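Local coordinates for globin protein (PDB 5ZIQ), which binds heme through two axial histidines as a hexacoordinated tardigrade globin and may bind oxygen, although its biological role remains unknown, at residues A[36-41]-A[136-141]; A[94-99]-A[155-160]. One frame throughout, in Å; residues are numbered along the deposited sequence.

Contact 1 (A[36-41]-A[136-141]); sequences KTFSRN and FALQTT
Phe-38, near the end of helix 25-38, brings its ring against Leu-138, Ala-137 and Thr-141 of helix 127-142, Leu-138 over a face and the other two toward the edge. Its CG stands anti to the backbone N (chi1 -178°), and this carries the phenyl group across to the second helix. Phe-38 CB comes no closer than 4.1 Å to Leu-138 CD2, but from CG onward the ring is engaged. Leu-138 CD2 sits over the centre of one face, 3.5 Å from the ring centroid and 11° off the normal, a CH-pi contact in which the methyl is almost evenly spaced from the ring carbons. Phe-38 CD1 meets Thr-141 CB and CG2, both at 3.8 Å, and Thr-141 OG1 lies near the ring plane, 3.8 Å from Phe-38 CE1. Phe-38 CE1 also approaches Ala-137 O at 3.5 Å, again near the plane, and the tip, Phe-38 CZ, ends 3.9 Å from Ala-137 CB. In this all-helical globin fold the ring thus fills the junction of three helices, for Phe-38 also touches Ala-45 of helix 42-56, and Trp-35 meets it edge-to-face. The Ala-137 carbonyl is already gripped twice, by the backbone N of Thr-141 and, from the other face of its plane, by Thr-141 OG1 at 2.8 Å. That second bond, with OG1 placed beside the backbone N (chi1 -58°), fixes the threonine rotation and sets the threonine beside the ring. On the side of Thr-141, which is exposed, a water donates to Thr-141 OG1 and, weakly, to Asn-41 O, linking the two segments.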
ATOM      1  N   LYS A  36      -3.069 -13.557  -2.059  1.00 11.59           N
ATOM      2  CA  LYS A  36      -4.428 -14.081  -2.222  1.00 13.80           C
ATOM      3  C   LYS A  36      -5.053 -14.233  -0.838  1.00 14.43           C
ATOM      4  O   LYS A  36      -6.190 -13.796  -0.608  1.00 15.80           O
ATOM      5  CB  LYS A  36      -4.471 -15.403  -3.037  1.00 15.69           C
ATOM      6  CG  LYS A  36      -5.899 -15.866  -3.363  1.00 18.46           C
ATOM      7  CD  LYS A  36      -6.623 -14.828  -4.200  1.00 21.92           C
ATOM      8  CE  LYS A  36      -7.975 -15.316  -4.677  1.00 24.70           C
ATOM      9  NZ  LYS A  36      -8.830 -14.182  -5.148  1.00 27.13           N
ATOM     10  N   THR A  37      -4.285 -14.790   0.099  1.00 13.52           N
ATOM     11  CA  THR A  37      -4.730 -14.896   1.491  1.00 13.81           C
ATOM     12  C   THR A  37      -5.023 -13.522   2.127  1.00 12.95           C
ATOM     13  O   THR A  37      -6.103 -13.292   2.697  1.00 15.08           O
ATOM     14  CB  THR A  37      -3.712 -15.694   2.318  1.00 16.13           C
ATOM     15  OG1 THR A  37      -3.532 -16.971   1.692  1.00 19.83           O
ATOM     16  CG2 THR A  37      -4.191 -15.883   3.763  1.00 16.65           C
ATOM     17  N   PHE A  38      -4.072 -12.606   2.010  1.00 12.03           N
ATOM     18  CA  PHE A  38      -4.205 -11.265   2.586  1.00 12.16           C
ATOM     19  C   PHE A  38      -5.411 -10.498   2.046  1.00 12.64           C
ATOM     20  O   PHE A  38      -6.051  -9.719   2.774  1.00 14.23           O
ATOM     21  CB  PHE A  38      -2.932 -10.493   2.265  1.00 11.14           C
ATOM     22  CG  PHE A  38      -2.900  -9.100   2.826  1.00 10.43           C
ATOM     23  CD1 PHE A  38      -2.913  -8.887   4.211  1.00 11.10           C
ATOM     24  CD2 PHE A  38      -2.877  -7.993   1.971  1.00 10.75           C
ATOM     25  CE1 PHE A  38      -2.865  -7.592   4.728  1.00 11.19           C
ATOM     26  CE2 PHE A  38      -2.827  -6.694   2.487  1.00 11.33           C
ATOM     27  CZ  PHE A  38      -2.820  -6.493   3.869  1.00 11.36           C
ATOM     28  N   SER A  39      -5.717 -10.727   0.771  1.00 11.65           N
ATOM     29  CA  SER A  39      -6.728  -9.947   0.067  1.00 11.62           C
ATOM     30  C   SER A  39      -8.142 -10.296   0.459  1.00 11.35           C
ATOM     31  O   SER A  39      -9.062  -9.672  -0.045  1.00 11.91           O
ATOM     32  CB  SER A  39      -6.553 -10.077  -1.450  1.00 13.15           C
ATOM     33  OG  SER A  39      -6.969 -11.346  -1.898  1.00 15.71           O
ATOM     34  N   ARG A  40      -8.311 -11.276   1.353  1.00 11.10           N
ATOM     35  CA  ARG A  40      -9.660 -11.701   1.752  1.00  9.88           C
ATOM     36  C   ARG A  40     -10.459 -10.533   2.367  1.00  9.80           C
ATOM     37  O   ARG A  40     -11.682 -10.426   2.177  1.00 10.28           O
ATOM     38  CB  ARG A  40      -9.575 -12.891   2.717  1.00 10.80           C
ATOM     39  CG  ARG A  40     -10.930 -13.426   3.205  1.00 11.36           C
ATOM     40  CD  ARG A  40     -11.870 -13.876   2.077  1.00 11.93           C
ATOM     41  NE  ARG A  40     -13.176 -14.247   2.633  1.00 12.06           N
ATOM     42  CZ  ARG A  40     -14.123 -13.395   3.008  1.00 10.91           C
ATOM     43  NH1 ARG A  40     -13.973 -12.080   2.863  1.00 11.09           N
ATOM     44  NH2 ARG A  40     -15.250 -13.860   3.539  1.00 11.45           N
ATOM     45  N   ASN A  41      -9.775  -9.653   3.107  1.00 10.25           N
ATOM     46  CA  ASN A  41     -10.435  -8.504   3.732  1.00  9.99           C
ATOM     47  C   ASN A  41      -9.667  -7.234   3.396  1.00  9.78           C
ATOM     48  O   ASN A  41      -9.052  -6.598   4.258  1.00 11.09           O
ATOM     49  CB  ASN A  41     -10.546  -8.710   5.251  1.00 11.21           C
ATOM     50  CG  ASN A  41     -11.416  -9.902   5.590  1.00 10.63           C
ATOM     51  OD1 ASN A  41     -12.646  -9.800   5.606  1.00 14.19           O
ATOM     52  ND2 ASN A  41     -10.792 -11.049   5.779  1.00 13.13           N
ATOM     53  N   PHE A 136       2.949  -3.757   8.344  1.00 14.34           N
ATOM     54  CA  PHE A 136       2.196  -3.988   9.582  1.00 15.15           C
ATOM     55  C   PHE A 136       0.915  -4.772   9.327  1.00 14.64           C
ATOM     56  O   PHE A 136       0.617  -5.731  10.040  1.00 16.73           O
ATOM     57  CB  PHE A 136       1.879  -2.680  10.304  1.00 16.96           C
ATOM     58  CG  PHE A 136       1.051  -2.871  11.541  1.00 18.30           C
ATOM     59  CD1 PHE A 136       1.606  -3.441  12.690  1.00 19.35           C
ATOM     60  CD2 PHE A 136      -0.295  -2.509  11.551  1.00 17.86           C
ATOM     61  CE1 PHE A 136       0.839  -3.616  13.830  1.00 21.71           C
ATOM     62  CE2 PHE A 136      -1.073  -2.687  12.693  1.00 20.27           C
ATOM     63  CZ  PHE A 136      -0.503  -3.251  13.826  1.00 18.27           C
ATOM     64  N   ALA A 137       0.149  -4.348   8.323  1.00 12.95           N
ATOM     65  CA  ALA A 137      -1.098  -5.036   8.011  1.00 12.58           C
ATOM     66  C   ALA A 137      -0.837  -6.465   7.549  1.00 13.02           C
ATOM     67  O   ALA A 137      -1.561  -7.379   7.933  1.00 13.57           O
ATOM     68  CB  ALA A 137      -1.905  -4.266   6.980  1.00 12.99           C
ATOM     69  N   LEU A 138       0.188  -6.643   6.716  1.00 11.09           N
ATOM     70  CA  LEU A 138       0.602  -7.990   6.286  1.00 11.19           C
ATOM     71  C   LEU A 138       0.986  -8.888   7.467  1.00 13.04           C
ATOM     72  O   LEU A 138       0.492  -9.995   7.572  1.00 13.98           O
ATOM     73  CB  LEU A 138       1.743  -7.907   5.267  1.00 10.23           C
ATOM     74  CG  LEU A 138       1.347  -7.425   3.867  1.00  9.56           C
ATOM     75  CD1 LEU A 138       2.596  -6.979   3.118  1.00 11.44           C
ATOM     76  CD2 LEU A 138       0.592  -8.514   3.097  1.00 10.82           C
ATOM     77  N   GLN A 139       1.854  -8.394   8.352  1.00 14.54           N
ATOM     78  CA  GLN A 139       2.288  -9.170   9.539  1.00 17.06           C
ATOM     79  C   GLN A 139       1.102  -9.563  10.386  1.00 17.16           C
ATOM     80  O   GLN A 139       0.967 -10.716  10.788  1.00 20.53           O
ATOM     81  CB  GLN A 139       3.181  -8.336  10.437  1.00 22.97           C
ATOM     82  CG  GLN A 139       4.531  -8.001   9.886  1.00 25.99           C
ATOM     83  CD  GLN A 139       5.366  -7.181  10.853  1.00 30.54           C
ATOM     84  OE1 GLN A 139       4.883  -6.225  11.484  1.00 34.94           O
ATOM     85  NE2 GLN A 139       6.628  -7.544  10.969  1.00 30.56           N
ATOM     86  N   THR A 140       0.262  -8.580  10.682  1.00 18.13           N
ATOM     87  CA  THR A 140      -0.852  -8.763  11.616  1.00 20.95           C
ATOM     88  C   THR A 140      -1.880  -9.737  11.047  1.00 19.63           C
ATOM     89  O   THR A 140      -2.390 -10.611  11.754  1.00 22.83           O
ATOM     90  CB  THR A 140      -1.514  -7.414  11.967  1.00 24.85           C
ATOM     91  OG1 THR A 140      -0.505  -6.491  12.385  1.00 29.35           O
ATOM     92  CG2 THR A 140      -2.531  -7.560  13.094  1.00 30.08           C
ATOM     93  N   THR A 141      -2.159  -9.608   9.757  1.00 17.29           N
ATOM     94  CA  THR A 141      -3.208 -10.395   9.128  1.00 18.12           C
ATOM     95  C   THR A 141      -2.721 -11.798   8.812  1.00 17.72           C
ATOM     96  O   THR A 141      -3.420 -12.783   9.063  1.00 20.38           O
ATOM     97  CB  THR A 141      -3.688  -9.697   7.842  1.00 18.93           C
ATOM     98  OG1 THR A 141      -4.152  -8.382   8.175  1.00 21.66           O
ATOM     99  CG2 THR A 141      -4.784 -10.476   7.155  1.00 21.41           C
TER
HETATM  100  O   HOH W   1      -6.828  -7.290   6.800  1.00 31.48           O

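Contact 2 (A[94-99]-A[155-160]); sequences QAVQDS and KIWISW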
ATOM      1  N   GLN A  94      -4.245  -4.061  -6.920  1.00  8.94           N
ATOM      2  CA  GLN A  94      -4.247  -3.966  -8.379  1.00  9.50           C
ATOM      3  C   GLN A  94      -2.864  -4.279  -8.921  1.00  9.94           C
ATOM      4  O   GLN A  94      -2.748  -4.899  -9.972  1.00  9.50           O
ATOM      5  CB  GLN A  94      -4.729  -2.603  -8.842  1.00 10.15           C
ATOM      6  CG  GLN A  94      -5.132  -2.586 -10.302  1.00 11.38           C
ATOM      7  CD  GLN A  94      -5.707  -1.267 -10.757  1.00 12.66           C
ATOM      8  OE1 GLN A  94      -5.690  -0.260 -10.038  1.00 14.07           O
ATOM      9  NE2 GLN A  94      -6.254  -1.271 -11.973  1.00 15.56           N
ATOM     10  N   ALA A  95      -1.824  -3.838  -8.208  1.00  9.65           N
ATOM     11  CA  ALA A  95      -0.461  -4.187  -8.598  1.00  9.06           C
ATOM     12  C   ALA A  95      -0.198  -5.706  -8.620  1.00  8.86           C
ATOM     13  O   ALA A  95       0.324  -6.237  -9.596  1.00  9.82           O
ATOM     14  CB  ALA A  95       0.551  -3.467  -7.705  1.00  9.80           C
ATOM     15  N   VAL A  96      -0.618  -6.415  -7.567  1.00  9.17           N
ATOM     16  CA  VAL A  96      -0.436  -7.868  -7.549  1.00  9.01           C
ATOM     17  C   VAL A  96      -1.180  -8.535  -8.708  1.00  9.86           C
ATOM     18  O   VAL A  96      -0.612  -9.407  -9.375  1.00 11.47           O
ATOM     19  CB  VAL A  96      -0.834  -8.512  -6.194  1.00  9.56           C
ATOM     20  CG1 VAL A  96      -0.692 -10.031  -6.256  1.00 11.31           C
ATOM     21  CG2 VAL A  96       0.031  -7.957  -5.065  1.00  9.99           C
ATOM     22  N   GLN A  97      -2.435  -8.112  -8.945  1.00 10.73           N
ATOM     23  CA  GLN A  97      -3.221  -8.601 -10.087  1.00 12.09           C
ATOM     24  C   GLN A  97      -2.534  -8.445 -11.420  1.00 11.22           C
ATOM     25  O   GLN A  97      -2.717  -9.285 -12.299  1.00 12.50           O
ATOM     26  CB  GLN A  97      -4.542  -7.855 -10.205  1.00 13.30           C
ATOM     27  CG  GLN A  97      -5.562  -8.265  -9.178  1.00 15.74           C
ATOM     28  CD  GLN A  97      -6.785  -7.418  -9.306  1.00 16.33           C
ATOM     29  OE1 GLN A  97      -7.499  -7.462 -10.313  1.00 18.34           O
ATOM     30  NE2 GLN A  97      -7.021  -6.607  -8.294  1.00 15.45           N
ATOM     31  N   ASP A  98      -1.726  -7.396 -11.541  1.00 10.87           N
ATOM     32  CA  ASP A  98      -1.064  -7.055 -12.794  1.00 11.37           C
ATOM     33  C   ASP A  98       0.405  -7.438 -12.822  1.00 10.31           C
ATOM     34  O   ASP A  98       1.200  -6.893 -13.634  1.00 11.47           O
ATOM     35  CB  ASP A  98      -1.242  -5.560 -13.050  1.00 13.05           C
ATOM     36  CG  ASP A  98      -2.689  -5.193 -13.360  1.00 14.15           C
ATOM     37  OD1 ASP A  98      -3.463  -6.059 -13.807  1.00 19.01           O
ATOM     38  OD2 ASP A  98      -3.042  -4.016 -13.213  1.00 13.99           O
ATOM     39  N   SER A  99       0.784  -8.392 -11.976  1.00 10.58           N
ATOM     40  CA  SER A  99       2.198  -8.817 -11.890  1.00 11.69           C
ATOM     41  C   SER A  99       2.753  -9.334 -13.221  1.00 11.78           C
ATOM     42  O   SER A  99       3.948  -9.239 -13.463  1.00 13.67           O
ATOM     43  CB  SER A  99       2.371  -9.929 -10.846  1.00 12.70           C
ATOM     44  OG  SER A  99       2.116  -9.471  -9.529  1.00 13.00           O
ATOM     45  N   LYS A 155       9.494  -6.977   1.109  1.00  8.55           N
ATOM     46  CA  LYS A 155      10.362  -5.801   1.199  1.00  9.47           C
ATOM     47  C   LYS A 155      10.833  -5.416  -0.214  1.00  8.90           C
ATOM     48  O   LYS A 155      10.822  -4.228  -0.550  1.00 10.01           O
ATOM     49  CB  LYS A 155      11.517  -6.064   2.154  1.00 10.43           C
ATOM     50  CG  LYS A 155      11.108  -5.962   3.622  1.00 14.53           C
ATOM     51  CD  LYS A 155      12.286  -6.331   4.507  1.00 19.64           C
ATOM     52  CE  LYS A 155      11.936  -6.177   5.985  1.00 24.33           C
ATOM     53  NZ  LYS A 155      13.038  -6.646   6.870  1.00 31.01           N
ATOM     54  N   ILE A 156      11.181  -6.410  -1.045  1.00  8.64           N
ATOM     55  CA  ILE A 156      11.630  -6.125  -2.413  1.00  7.75           C
ATOM     56  C   ILE A 156      10.500  -5.515  -3.238  1.00  7.76           C
ATOM     57  O   ILE A 156      10.665  -4.489  -3.934  1.00  8.49           O
ATOM     58  CB  ILE A 156      12.104  -7.418  -3.128  1.00  7.66           C
ATOM     59  CG1 ILE A 156      13.360  -7.976  -2.430  1.00  8.54           C
ATOM     60  CG2 ILE A 156      12.364  -7.151  -4.621  1.00  8.62           C
ATOM     61  CD1 ILE A 156      13.745  -9.389  -2.870  1.00 10.48           C
ATOM     62  N   TRP A 157       9.345  -6.167  -3.179  1.00  7.05           N
ATOM     63  CA  TRP A 157       8.233  -5.770  -4.032  1.00  8.23           C
ATOM     64  C   TRP A 157       7.634  -4.437  -3.574  1.00  7.85           C
ATOM     65  O   TRP A 157       7.360  -3.560  -4.399  1.00  8.28           O
ATOM     66  CB  TRP A 157       7.188  -6.894  -4.064  1.00  8.65           C
ATOM     67  CG  TRP A 157       5.948  -6.546  -4.843  1.00  9.39           C
ATOM     68  CD1 TRP A 157       5.781  -6.598  -6.195  1.00 10.17           C
ATOM     69  CD2 TRP A 157       4.714  -6.116  -4.293  1.00 10.03           C
ATOM     70  NE1 TRP A 157       4.493  -6.236  -6.525  1.00 10.37           N
ATOM     71  CE2 TRP A 157       3.814  -5.926  -5.374  1.00 10.34           C
ATOM     72  CE3 TRP A 157       4.273  -5.868  -2.980  1.00 10.36           C
ATOM     73  CZ2 TRP A 157       2.490  -5.490  -5.184  1.00 12.67           C
ATOM     74  CZ3 TRP A 157       2.952  -5.443  -2.789  1.00 12.89           C
ATOM     75  CH2 TRP A 157       2.083  -5.247  -3.894  1.00 13.44           C
ATOM     76  N   ILE A 158       7.435  -4.262  -2.269  1.00  8.57           N
ATOM     77  CA  ILE A 158       6.881  -2.983  -1.785  1.00  8.97           C
ATOM     78  C   ILE A 158       7.833  -1.837  -2.137  1.00  9.33           C
ATOM     79  O   ILE A 158       7.372  -0.787  -2.597  1.00 10.79           O
ATOM     80  CB  ILE A 158       6.573  -3.021  -0.269  1.00  9.14           C
ATOM     81  CG1 ILE A 158       5.451  -4.030   0.006  1.00  9.25           C
ATOM     82  CG2 ILE A 158       6.175  -1.636   0.250  1.00 11.36           C
ATOM     83  CD1 ILE A 158       5.260  -4.351   1.474  1.00 10.92           C
ATOM     84  N   SER A 159       9.139  -2.045  -1.947  0.50  9.65           N
ATOM     85  CA  SER A 159      10.139  -1.025  -2.328  0.50  9.58           C
ATOM     86  C   SER A 159      10.043  -0.652  -3.807  0.50  9.14           C
ATOM     87  O   SER A 159      10.045   0.529  -4.156  0.50 10.71           O
ATOM     88  CB  SER A 159      11.559  -1.492  -2.000  0.50 10.01           C
ATOM     89  OG  SER A 159      11.750  -1.500  -0.603  0.50 11.85           O
ATOM     90  N   TRP A 160       9.917  -1.666  -4.659  1.00  8.85           N
ATOM     91  CA  TRP A 160       9.845  -1.448  -6.098  1.00  8.90           C
ATOM     92  C   TRP A 160       8.578  -0.650  -6.446  1.00  9.65           C
ATOM     93  O   TRP A 160       8.642   0.319  -7.221  1.00 10.70           O
ATOM     94  CB  TRP A 160       9.897  -2.790  -6.812  1.00  9.00           C
ATOM     95  CG  TRP A 160       9.797  -2.712  -8.305  1.00 10.19           C
ATOM     96  CD1 TRP A 160      10.838  -2.594  -9.192  1.00 11.18           C
ATOM     97  CD2 TRP A 160       8.609  -2.765  -9.084  1.00 11.23           C
ATOM     98  NE1 TRP A 160      10.356  -2.562 -10.485  1.00 11.52           N
ATOM     99  CE2 TRP A 160       8.996  -2.676 -10.445  1.00 11.34           C
ATOM    100  CE3 TRP A 160       7.241  -2.886  -8.772  1.00 14.18           C
ATOM    101  CZ2 TRP A 160       8.073  -2.693 -11.494  1.00 13.64           C
ATOM    102  CZ3 TRP A 160       6.322  -2.905  -9.818  1.00 15.40           C
ATOM    103  CH2 TRP A 160       6.741  -2.805 -11.163  1.00 16.08           C
TER
HETATM  104  O   HOH W   2       2.925  -6.866  -8.808  1.00 12.28           O
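Trp-157, from helix 148-170, pushes the six-membered end of its indole against Ala-95 and Val-96 near the end of helix 79-97. Apolar contact accounts for the direct meeting of the two segments. Trp-157 CZ2 lies 3.5 Å from Val-96 CG2 and 3.8 Å from Ala-95 CB, and Trp-157 CH2 approaches Val-96 CG2 at 3.6 Å. Both methyl groups come at the ring obliquely, and the valine and tryptophan side chains run at about a right angle to each other. With its CG anti to the backbone N (chi1 176°), the indole extends toward helix 79-97, spanning much of the 9.6 Å between Val-96 CA and Trp-157 CA. Outside partners complete the packing: Leu-31 of helix 25-38 touches Trp-157, Trp-35 of the same helix touches Val-96, and Leu-105 of helix 102-115 touches Ala-95. The contact thereby joins the distal (E) helix of the globin fold, which also carries the axial His-88, to the C-terminal helix, with the Ala-95 side chain about 8 Å from the heme.

The polar part of the contact runs through one water. It accepts from Trp-157 NE1 at 2.8 Å and donates to Ala-95 O and to Ser-99 OG. The serine is held by the backbone just before it: Ser-99 OG donates to Val-96 O at 2.7 Å, tilted 21° from the carbonyl plane, and Ser-99 N donates to the same oxygen.

Between them these bonds satisfy the indole N-H of a buried tryptophan and engage the serine hydroxyl as both donor and acceptor. The water therefore works as a structural bridge between the helices, and the bond from NE1 to a water held by two other groups probably restricts rotation of the indole.

In the fold
From the N terminus, helix 25-38 supplies the first side of contact 1, which stays open while the chain forms helix 42-56 and reaches helix 79-97. There the first side of contact 2 begins. Contact 1 closes its loop when the chain arrives at helix 127-142, and contact 2 closes only on the next helix, 148-170, so the two loops cross. Their centres lie 14 Å apart, and they meet where Leu-138 CD1 packs on Ile-158 CD1 at 4.1 Å. Helix 25-38 forms one side of contact 1 and, through Leu-31 and Trp-35, also packs on contact 2. Together they tie the early helix and helix 79-97 to the last two helices of the globin fold.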